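Local coordinates for protein 3-dehydroquinate dehydratase (Enterococcus faecalis, PDB 4PH6) that catalyses the cis-dehydration of 3-dehydroquinate to 3-dehydroshikimate, the third step of the chorismate pathway, through an imine formed with an active-site lysine, at residues Ala59-Val64 / Tyr100-His105; Phe95-Tyr100 / Phe121-Ala126; Glu156-Leu161 / Thr191-Thr196. All blocks are in the same frame, centred on the assembly; numbering follows the deposited sequence.

Interaction 1. Residues Ala59-Val64 / Tyr100-His105; sequences ADFSDV and YFALYH
Phe61, in the first turn of helix 61-73, faces Leu103 within helix 97-110, and their CA atoms are 5.6 Å apart. These are neighbouring outer helices of the (beta/alpha)8 barrel, following the adjacent parallel strands 47-51 and 80-83. Asp60 sits at the N-cap position of the first helix. Its carbonyl O accepts from Val64 N, which closes the turn that carries Phe61.

The Phe61 ring does most of the touching on its side. CG lies anti to the carbonyl carbon (chi1 -60°), which sends the ring across to helix 97-110. There it lies on Leu103, close to the backbone as well as to the side chain. One face receives Leu103 CA, 3.9 Å above the ring plane and over its centre. Leu103 CB adds a CH-pi contact on the face, 4.0 Å from the ring centroid and 19° off the normal. Leu103 N lies over the face too. At the CE2 corner of the ring, Ala102 CB approaches obliquely, 3.6 Å from Phe61 CE2.

Phe95 and Asn99 also touch this ring, so the turn before helix 97-110 and its first residues help to enclose it. Phe61 remains partly exposed, whereas Leu103 and Val64 are buried.

Leu103 is the main partner on helix 97-110. Its CG is anti to the backbone N (chi1 178°), and the turn about the next bond brings the CD1 branch beside both Phe61 and Val64. Val64 lies close to Trp50, a residue predicted to bind 3-dehydroquinate. No hydrogen bond joins the two segments; the contact is apolar. The Leu103 CD1 methyl meets Phe61 CD1 at 3.5 Å and Val64 CG1 at 4.1 Å.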
loop_
_atom_site.group_PDB
_atom_site.type_symbol
_atom_site.label_atom_id
_atom_site.label_comp_id
_atom_site.label_asym_id
_atom_site.label_seq_id
_atom_site.Cartn_x
_atom_site.Cartn_y
_atom_site.Cartn_z
ATOM N N ALA A 59 37.872 4.361 -8.334
ATOM C CA ALA A 59 38.672 4.674 -9.509
ATOM C C ALA A 59 39.778 3.648 -9.702
ATOM O O ALA A 59 40.340 3.538 -10.790
ATOM C CB ALA A 59 39.264 6.061 -9.397
ATOM N N ASP A 60 40.105 2.909 -8.646
ATOM C CA ASP A 60 41.070 1.823 -8.757
ATOM C C ASP A 60 40.326 0.520 -9.032
ATOM O O ASP A 60 39.862 -0.158 -8.117
ATOM C CB ASP A 60 41.923 1.705 -7.490
ATOM C CG ASP A 60 43.100 0.754 -7.661
ATOM O OD1 ASP A 60 43.242 0.156 -8.749
ATOM O OD2 ASP A 60 43.866 0.574 -6.691
ATOM N N PHE A 61 40.228 0.181 -10.310
ATOM C CA PHE A 61 39.341 -0.883 -10.767
ATOM C C PHE A 61 39.773 -2.258 -10.254
ATOM O O PHE A 61 38.932 -3.141 -10.060
ATOM C CB PHE A 61 39.263 -0.876 -12.294
ATOM C CG PHE A 61 38.733 0.417 -12.885
ATOM C CD1 PHE A 61 38.022 1.327 -12.110
ATOM C CD2 PHE A 61 38.938 0.712 -14.225
ATOM C CE1 PHE A 61 37.533 2.505 -12.653
ATOM C CE2 PHE A 61 38.455 1.889 -14.772
ATOM C CZ PHE A 61 37.745 2.785 -13.983
ATOM N N SER A 62 41.072 -2.423 -10.007
ATOM C CA SER A 62 41.615 -3.685 -9.497
ATOM C C SER A 62 41.337 -3.857 -8.018
ATOM O O SER A 62 41.082 -4.968 -7.543
ATOM C CB SER A 62 43.120 -3.769 -9.743
ATOM O OG SER A 62 43.385 -3.809 -11.130
ATOM N N ASP A 63 41.425 -2.748 -7.297
ATOM C CA ASP A 63 41.047 -2.711 -5.900
ATOM C C ASP A 63 39.583 -3.112 -5.774
ATOM O O ASP A 63 39.214 -3.900 -4.901
ATOM C CB ASP A 63 41.275 -1.313 -5.328
ATOM C CG ASP A 63 40.980 -1.235 -3.857
ATOM O OD1 ASP A 63 41.925 -1.385 -3.052
ATOM O OD2 ASP A 63 39.807 -1.035 -3.498
ATOM N N VAL A 64 38.753 -2.586 -6.676
ATOM C CA VAL A 64 37.331 -2.888 -6.644
ATOM C C VAL A 64 37.082 -4.371 -6.948
ATOM O O VAL A 64 36.279 -5.009 -6.278
ATOM C CB VAL A 64 36.531 -2.016 -7.644
ATOM C CG1 VAL A 64 35.072 -2.404 -7.625
ATOM C CG2 VAL A 64 36.673 -0.546 -7.307
ATOM N N TYR A 100 33.034 4.569 -16.422
ATOM C CA TYR A 100 31.865 3.788 -16.098
ATOM C C TYR A 100 31.963 2.416 -16.766
ATOM O O TYR A 100 31.895 1.381 -16.095
ATOM C CB TYR A 100 30.594 4.523 -16.526
ATOM C CG TYR A 100 29.317 3.752 -16.287
ATOM C CD1 TYR A 100 28.735 3.708 -15.027
ATOM C CD2 TYR A 100 28.675 3.089 -17.328
ATOM C CE1 TYR A 100 27.552 3.002 -14.805
ATOM C CE2 TYR A 100 27.495 2.389 -17.115
ATOM C CZ TYR A 100 26.937 2.353 -15.852
ATOM O OH TYR A 100 25.763 1.657 -15.638
ATOM N N PHE A 101 32.166 2.399 -18.078
ATOM C CA PHE A 101 32.217 1.127 -18.793
ATOM C C PHE A 101 33.510 0.342 -18.549
ATOM O O PHE A 101 33.491 -0.891 -18.548
ATOM C CB PHE A 101 32.007 1.361 -20.290
ATOM C CG PHE A 101 30.588 1.678 -20.635
ATOM C CD1 PHE A 101 29.635 0.681 -20.652
ATOM C CD2 PHE A 101 30.198 2.977 -20.912
ATOM C CE1 PHE A 101 28.330 0.964 -20.964
ATOM C CE2 PHE A 101 28.900 3.262 -21.224
ATOM C CZ PHE A 101 27.960 2.256 -21.253
ATOM N N ALA A 102 34.619 1.039 -18.330
ATOM C CA ALA A 102 35.894 0.362 -18.062
ATOM C C ALA A 102 35.861 -0.418 -16.734
ATOM O O ALA A 102 36.368 -1.548 -16.645
ATOM C CB ALA A 102 37.033 1.370 -18.060
ATOM N N LEU A 103 35.251 0.188 -15.715
ATOM C CA LEU A 103 35.092 -0.445 -14.400
ATOM C C LEU A 103 34.272 -1.726 -14.486
ATOM O O LEU A 103 34.660 -2.764 -13.947
ATOM C CB LEU A 103 34.423 0.511 -13.416
ATOM C CG LEU A 103 34.137 -0.024 -12.003
ATOM C CD1 LEU A 103 35.293 -0.836 -11.423
ATOM C CD2 LEU A 103 33.783 1.123 -11.066
ATOM N N TYR A 104 33.125 -1.631 -15.148
ATOM C CA TYR A 104 32.238 -2.773 -15.307
ATOM C C TYR A 104 32.900 -3.908 -16.102
ATOM O O TYR A 104 32.792 -5.076 -15.719
ATOM C CB TYR A 104 30.938 -2.336 -15.990
ATOM C CG TYR A 104 29.885 -1.758 -15.057
ATOM C CD1 TYR A 104 30.053 -1.770 -13.674
ATOM C CD2 TYR A 104 28.703 -1.231 -15.565
ATOM C CE1 TYR A 104 29.074 -1.260 -12.830
ATOM C CE2 TYR A 104 27.729 -0.721 -14.738
ATOM C CZ TYR A 104 27.910 -0.741 -13.373
ATOM O OH TYR A 104 26.921 -0.225 -12.558
ATOM N N HIS A 105 33.575 -3.570 -17.203
ATOM C CA HIS A 105 34.286 -4.566 -18.002
ATOM C C HIS A 105 35.307 -5.311 -17.131
ATOM O O HIS A 105 35.428 -6.534 -17.222
ATOM C CB HIS A 105 34.980 -3.922 -19.214
ATOM C CG HIS A 105 34.136 -3.866 -20.452
ATOM N ND1 HIS A 105 33.638 -4.995 -21.076
ATOM C CD2 HIS A 105 33.729 -2.815 -21.210
ATOM C CE1 HIS A 105 32.940 -4.639 -22.139
ATOM N NE2 HIS A 105 32.986 -3.326 -22.249
#

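Interaction 2. Residues Phe95-Tyr100 / Phe121-Ala126; sequences FSEENY and FANPLA
The Tyr100 ring meets the Ala122 methyl obliquely, with Tyr100 CE2 4.2 Å from Ala122 CB. Nearer the surface, the Glu97 carboxylate and the Asn123 amide cross with their planes 66° apart. On the side away from residues 121-126, one face of the Phe95 ring carries Asn99 CB, 3.5 Å above the plane and offset toward the rim. Phe95 also stacks with Phe84.

The Glu97 side chain is extended, with CG anti to the backbone N (chi1 165°). This takes the carboxylate across to Asn123, where OE2 lies 3.6 Å from Asn123 CB. The polar link that is clear runs through a water. That water donates to Glu97 OE2 at 2.9 Å and accepts from Asn123 N at 2.8 Å. It therefore bridges a side chain of one helix start to the backbone just before the next.

Asn123 is held from two ends. While its backbone N binds the water, its OD1 caps helix 124-136 by accepting from Ala126 N at 2.8 Å, in a nearly straight bond. Ser96 does the same for helix 97-110, where its OG accepts from Asn99 N at 3.0 Å. Phe101, the next residue after Tyr100, packs on Ala122, Asn123 and Ala126.

Two N-capped helix starts thus stand side by side on the (beta/alpha)8 barrel, each reached from the C-terminal end of a strand. This is the end where TIM barrels keep their active sites. The Tyr100 side chain is about 6 Å from that of Arg85, nearest atoms, and Arg85 is predicted to bind 3-dehydroquinate.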
loop_
_atom_site.group_PDB
_atom_site.type_symbol
_atom_site.label_atom_id
_atom_site.label_comp_id
_atom_site.label_asym_id
_atom_site.label_seq_id
_atom_site.Cartn_x
_atom_site.Cartn_y
_atom_site.Cartn_z
ATOM N N PHE A 95 31.646 10.811 -12.823
ATOM C CA PHE A 95 32.384 9.686 -13.375
ATOM C C PHE A 95 32.184 9.752 -14.875
ATOM O O PHE A 95 31.047 9.859 -15.343
ATOM C CB PHE A 95 31.863 8.360 -12.798
ATOM C CG PHE A 95 32.924 7.300 -12.570
ATOM C CD1 PHE A 95 34.086 7.588 -11.868
ATOM C CD2 PHE A 95 32.719 5.992 -12.998
ATOM C CE1 PHE A 95 35.040 6.604 -11.632
ATOM C CE2 PHE A 95 33.663 5.007 -12.760
ATOM C CZ PHE A 95 34.825 5.315 -12.074
ATOM N N SER A 96 33.282 9.726 -15.624
ATOM C CA SER A 96 33.212 9.691 -17.077
ATOM C C SER A 96 32.505 8.427 -17.548
ATOM O O SER A 96 32.583 7.389 -16.887
ATOM C CB SER A 96 34.613 9.751 -17.678
ATOM O OG SER A 96 35.346 8.574 -17.370
ATOM N N GLU A 97 31.819 8.513 -18.684
ATOM C CA GLU A 97 31.280 7.326 -19.342
ATOM C C GLU A 97 32.367 6.251 -19.535
ATOM O O GLU A 97 32.123 5.071 -19.284
ATOM C CB GLU A 97 30.650 7.695 -20.690
ATOM C CG GLU A 97 30.397 6.504 -21.613
ATOM C CD GLU A 97 29.886 6.911 -22.988
ATOM O OE1 GLU A 97 30.475 6.469 -24.002
ATOM O OE2 GLU A 97 28.892 7.665 -23.053
ATOM N N GLU A 98 33.558 6.666 -19.965
ATOM C CA GLU A 98 34.663 5.734 -20.219
ATOM C C GLU A 98 35.048 4.959 -18.960
ATOM O O GLU A 98 35.242 3.746 -19.011
ATOM C CB GLU A 98 35.885 6.481 -20.771
ATOM C CG GLU A 98 37.141 5.631 -20.984
ATOM C CD GLU A 98 38.378 6.489 -21.236
ATOM O OE1 GLU A 98 38.318 7.696 -20.911
ATOM O OE2 GLU A 98 39.397 5.975 -21.755
ATOM N N ASN A 99 35.146 5.664 -17.833
ATOM C CA ASN A 99 35.417 5.023 -16.548
ATOM C C ASN A 99 34.248 4.148 -16.094
ATOM O O ASN A 99 34.442 3.110 -15.464
ATOM C CB ASN A 99 35.735 6.066 -15.477
ATOM C CG ASN A 99 37.181 6.541 -15.539
ATOM O OD1 ASN A 99 38.060 5.809 -15.979
ATOM N ND2 ASN A 99 37.428 7.769 -15.096
ATOM N N TYR A 100 33.034 4.569 -16.422
ATOM C CA TYR A 100 31.865 3.788 -16.098
ATOM C C TYR A 100 31.963 2.416 -16.766
ATOM O O TYR A 100 31.895 1.381 -16.095
ATOM C CB TYR A 100 30.594 4.523 -16.526
ATOM C CG TYR A 100 29.317 3.752 -16.287
ATOM C CD1 TYR A 100 28.735 3.708 -15.027
ATOM C CD2 TYR A 100 28.675 3.089 -17.328
ATOM C CE1 TYR A 100 27.552 3.002 -14.805
ATOM C CE2 TYR A 100 27.495 2.389 -17.115
ATOM C CZ TYR A 100 26.937 2.353 -15.852
ATOM O OH TYR A 100 25.763 1.657 -15.638
ATOM N N PHE A 121 19.889 4.301 -20.028
ATOM C CA PHE A 121 20.255 5.491 -20.789
ATOM C C PHE A 121 21.752 5.697 -21.062
ATOM O O PHE A 121 22.103 6.580 -21.729
ATOM C CB PHE A 121 19.645 6.785 -20.218
ATOM C CG PHE A 121 18.163 6.871 -20.373
ATOM C CD1 PHE A 121 17.381 7.192 -19.331
ATOM C CD2 PHE A 121 17.568 6.587 -21.543
ATOM C CE1 PHE A 121 16.026 7.246 -19.446
ATOM C CE2 PHE A 121 16.203 6.626 -21.663
ATOM C CZ PHE A 121 15.427 6.961 -20.615
ATOM N N ALA A 122 22.598 4.852 -20.524
ATOM C CA ALA A 122 24.005 4.903 -20.794
ATOM C C ALA A 122 24.201 4.502 -22.213
ATOM O O ALA A 122 23.374 3.913 -22.775
ATOM C CB ALA A 122 24.779 3.983 -19.882
ATOM N N ASN A 123 25.355 4.842 -22.751
ATOM C CA ASN A 123 25.699 4.539 -24.141
ATOM C C ASN A 123 25.440 3.102 -24.459
ATOM O O ASN A 123 26.065 2.210 -24.039
ATOM C CB ASN A 123 27.201 4.744 -24.358
ATOM C CG ASN A 123 27.640 4.584 -25.825
ATOM O OD1 ASN A 123 27.621 3.553 -26.435
ATOM N ND2 ASN A 123 28.038 5.668 -26.353
ATOM N N PRO A 124 24.425 2.924 -25.260
ATOM C CA PRO A 124 23.884 1.618 -25.604
ATOM C C PRO A 124 24.836 0.726 -26.373
ATOM O O PRO A 124 24.818 -0.445 -26.150
ATOM C CB PRO A 124 22.664 1.952 -26.436
ATOM C CG PRO A 124 22.410 3.374 -26.172
ATOM C CD PRO A 124 23.710 4.010 -25.915
ATOM N N LEU A 125 25.602 1.267 -27.301
ATOM C CA LEU A 125 26.535 0.471 -28.049
ATOM C C LEU A 125 27.571 -0.068 -27.106
ATOM O O LEU A 125 27.853 -1.208 -27.132
ATOM C CB LEU A 125 27.165 1.308 -29.145
ATOM C CG LEU A 125 28.356 0.781 -29.950
ATOM C CD1 LEU A 125 29.553 0.344 -29.142
ATOM C CD2 LEU A 125 27.919 -0.353 -30.835
ATOM N N ALA A 126 28.083 0.761 -26.231
ATOM C CA ALA A 126 28.994 0.302 -25.198
ATOM C C ALA A 126 28.294 -0.639 -24.238
ATOM O O ALA A 126 28.843 -1.581 -23.859
ATOM C CB ALA A 126 29.611 1.442 -24.427
HETATM O O HOH W 1 27.014 6.458 -21.244
#

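Interaction 3. Residues Glu156-Leu161 / Thr191-Thr196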
loop_
_atom_site.group_PDB
_atom_site.type_symbol
_atom_site.label_atom_id
_atom_site.label_comp_id
_atom_site.label_asym_id
_atom_site.label_seq_id
_atom_site.Cartn_x
_atom_site.Cartn_y
_atom_site.Cartn_z
ATOM N N GLU A 156 5.203 6.493 -20.319
ATOM C CA GLU A 156 6.644 6.636 -20.448
ATOM C C GLU A 156 7.378 5.656 -19.532
ATOM O O GLU A 156 8.393 5.095 -19.921
ATOM C CB GLU A 156 7.062 8.084 -20.167
ATOM C CG GLU A 156 8.559 8.328 -20.137
ATOM C CD GLU A 156 9.257 7.961 -21.435
ATOM O OE1 GLU A 156 10.470 7.658 -21.375
ATOM O OE2 GLU A 156 8.597 7.977 -22.505
ATOM N N ILE A 157 6.853 5.436 -18.332
ATOM C CA ILE A 157 7.395 4.424 -17.423
ATOM C C ILE A 157 7.293 3.040 -18.068
ATOM O O ILE A 157 8.248 2.255 -18.048
ATOM C CB ILE A 157 6.662 4.439 -16.064
ATOM C CG1 ILE A 157 6.744 5.841 -15.440
ATOM C CG2 ILE A 157 7.252 3.377 -15.119
ATOM C CD1 ILE A 157 5.983 6.033 -14.137
ATOM N N VAL A 158 6.133 2.753 -18.655
ATOM C CA VAL A 158 5.907 1.488 -19.345
ATOM C C VAL A 158 6.836 1.362 -20.560
ATOM O O VAL A 158 7.387 0.295 -20.820
ATOM C CB VAL A 158 4.419 1.352 -19.802
ATOM C CG1 VAL A 158 4.238 0.195 -20.764
ATOM C CG2 VAL A 158 3.497 1.192 -18.587
ATOM N N ALA A 159 7.006 2.452 -21.301
ATOM C CA ALA A 159 7.849 2.433 -22.478
ATOM C C ALA A 159 9.294 2.186 -22.084
ATOM O O ALA A 159 10.006 1.451 -22.769
ATOM C CB ALA A 159 7.721 3.745 -23.270
ATOM N N ARG A 160 9.724 2.790 -20.979
ATOM C CA ARG A 160 11.093 2.598 -20.527
ATOM C C ARG A 160 11.311 1.166 -20.067
ATOM O O ARG A 160 12.335 0.564 -20.380
ATOM C CB ARG A 160 11.451 3.587 -19.424
ATOM C CG ARG A 160 11.548 5.017 -19.932
ATOM C CD ARG A 160 12.061 5.956 -18.870
ATOM N NE ARG A 160 11.922 7.355 -19.272
ATOM C CZ ARG A 160 12.274 8.393 -18.511
ATOM N NH1 ARG A 160 12.791 8.199 -17.306
ATOM N NH2 ARG A 160 12.088 9.627 -18.954
ATOM N N LEU A 161 10.345 0.608 -19.345
ATOM C CA LEU A 161 10.470 -0.771 -18.896
ATOM C C LEU A 161 10.489 -1.691 -20.117
ATOM O O LEU A 161 11.218 -2.682 -20.148
ATOM C CB LEU A 161 9.330 -1.147 -17.934
ATOM C CG LEU A 161 9.428 -0.506 -16.546
ATOM C CD1 LEU A 161 8.142 -0.693 -15.751
ATOM C CD2 LEU A 161 10.639 -1.042 -15.758
ATOM N N THR A 191 3.447 -0.133 -13.278
ATOM C CA THR A 191 3.932 -1.445 -12.850
ATOM C C THR A 191 2.924 -2.539 -13.210
ATOM O O THR A 191 3.303 -3.561 -13.777
ATOM C CB THR A 191 4.203 -1.490 -11.320
ATOM O OG1 THR A 191 5.175 -0.499 -10.970
ATOM C CG2 THR A 191 4.706 -2.883 -10.885
ATOM N N ASN A 192 1.649 -2.322 -12.884
ATOM C CA ASN A 192 0.618 -3.327 -13.163
ATOM C C ASN A 192 0.423 -3.583 -14.668
ATOM O O ASN A 192 0.412 -4.726 -15.098
ATOM C CB ASN A 192 -0.728 -2.932 -12.531
ATOM C CG ASN A 192 -1.789 -4.035 -12.676
ATOM O OD1 ASN A 192 -1.640 -5.137 -12.133
ATOM N ND2 ASN A 192 -2.861 -3.737 -13.402
ATOM N N GLU A 193 0.277 -2.518 -15.455
ATOM C CA GLU A 193 0.151 -2.644 -16.910
ATOM C C GLU A 193 1.339 -3.378 -17.550
ATOM O O GLU A 193 1.150 -4.319 -18.319
ATOM C CB GLU A 193 -0.001 -1.270 -17.554
ATOM C CG GLU A 193 0.046 -1.300 -19.088
ATOM C CD GLU A 193 -0.090 0.079 -19.698
ATOM O OE1 GLU A 193 -0.292 1.051 -18.940
ATOM O OE2 GLU A 193 -0.007 0.195 -20.942
ATOM N N MET A 194 2.559 -2.947 -17.233
ATOM C CA MET A 194 3.761 -3.606 -17.756
ATOM C C MET A 194 3.756 -5.098 -17.453
ATOM O O MET A 194 3.957 -5.934 -18.343
ATOM C CB MET A 194 5.037 -2.978 -17.175
ATOM C CG MET A 194 6.329 -3.653 -17.642
ATOM S SD MET A 194 6.638 -3.403 -19.411
ATOM C CE MET A 194 7.915 -4.617 -19.721
ATOM N N TYR A 195 3.522 -5.427 -16.194
ATOM C CA TYR A 195 3.570 -6.803 -15.726
ATOM C C TYR A 195 2.502 -7.673 -16.374
ATOM O O TYR A 195 2.759 -8.820 -16.729
ATOM C CB TYR A 195 3.414 -6.839 -14.205
ATOM C CG TYR A 195 3.382 -8.229 -13.613
ATOM C CD1 TYR A 195 4.557 -8.900 -13.283
ATOM C CD2 TYR A 195 2.175 -8.869 -13.379
ATOM C CE1 TYR A 195 4.524 -10.161 -12.733
ATOM C CE2 TYR A 195 2.134 -10.141 -12.836
ATOM C CZ TYR A 195 3.307 -10.779 -12.514
ATOM O OH TYR A 195 3.249 -12.038 -11.966
ATOM N N THR A 196 1.295 -7.139 -16.527
ATOM C CA THR A 196 0.216 -7.975 -17.025
ATOM C C THR A 196 0.293 -8.134 -18.554
ATOM O O THR A 196 -0.055 -9.183 -19.087
ATOM C CB THR A 196 -1.178 -7.419 -16.614
ATOM O OG1 THR A 196 -1.363 -6.104 -17.144
ATOM C CG2 THR A 196 -1.303 -7.353 -15.098
#
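Met194 packs obliquely across Leu161 where helix 181-197 passes helix 154-166. The two short helical segments approach to 9.3 Å between axes and cross at -38°. Both helices lie on the outside of the (beta/alpha)8 barrel.

Met194 CB starts the contact, 4.1 Å from Leu161 CD1. CG lies anti to the backbone N (chi1 178°) and comes 3.9 Å from Leu161 CB. The chain then bends (chi2 67°), which keeps the sulfur close against the opposite helix. SD touches Leu161 CB at 3.8 Å. The same SD lies 4.0 Å from the carbonyl O of Val158. The terminal CE ends against the backbone, 3.9 Å from Leu161 O. Met194 thus follows the surface of helix 154-166 from a side-chain methyl to the main chain. Deeper in, Leu161 packs on Cys172, Ile174 and Thr205 of the barrel strands, and Met194 on Ile203.

Val158 fills the other flank. Its CG2 meets Glu193 OE1 at 3.8 Å, with the two side chains at about a right angle. That oxygen accepts a hydrogen bond from Gln154 NE2, so its polar partner is on helix 154-166 as well. On the far side of this helix, Arg160 NE binds Glu156 OE1 at 2.6 Å in a salt bridge, and Arg160 NH1 reaches Asn145 OD1.

No hydrogen bond connects the two segments themselves. Their contact rests on van der Waals packing of a thioether against aliphatic carbons and backbone, while the carboxylate of Glu193, at the edge of the contact, has its polar partner in Gln154.

Overall arrangement
Along the chain, interaction 1 opens first, at the start of helix 61-73. It closes on helix 97-110, after strand 80-83. Interaction 2 opens before that closure, at 95-100, and closes at 121-126, after strand 115-119. The two loops therefore cross. They share Tyr100, and helix 97-110 serves both, so three successive outer helices are joined in a row. Interactions 1 and 2 also touch directly through Phe101. Interaction 3 comes later, in series, and closes the loop from helix 154-166 through strand 171-176 to helix 181-197. It lies across the barrel from interaction 1. Interactions 2 and 3 touch at one point, where Phe121 packs on Arg160.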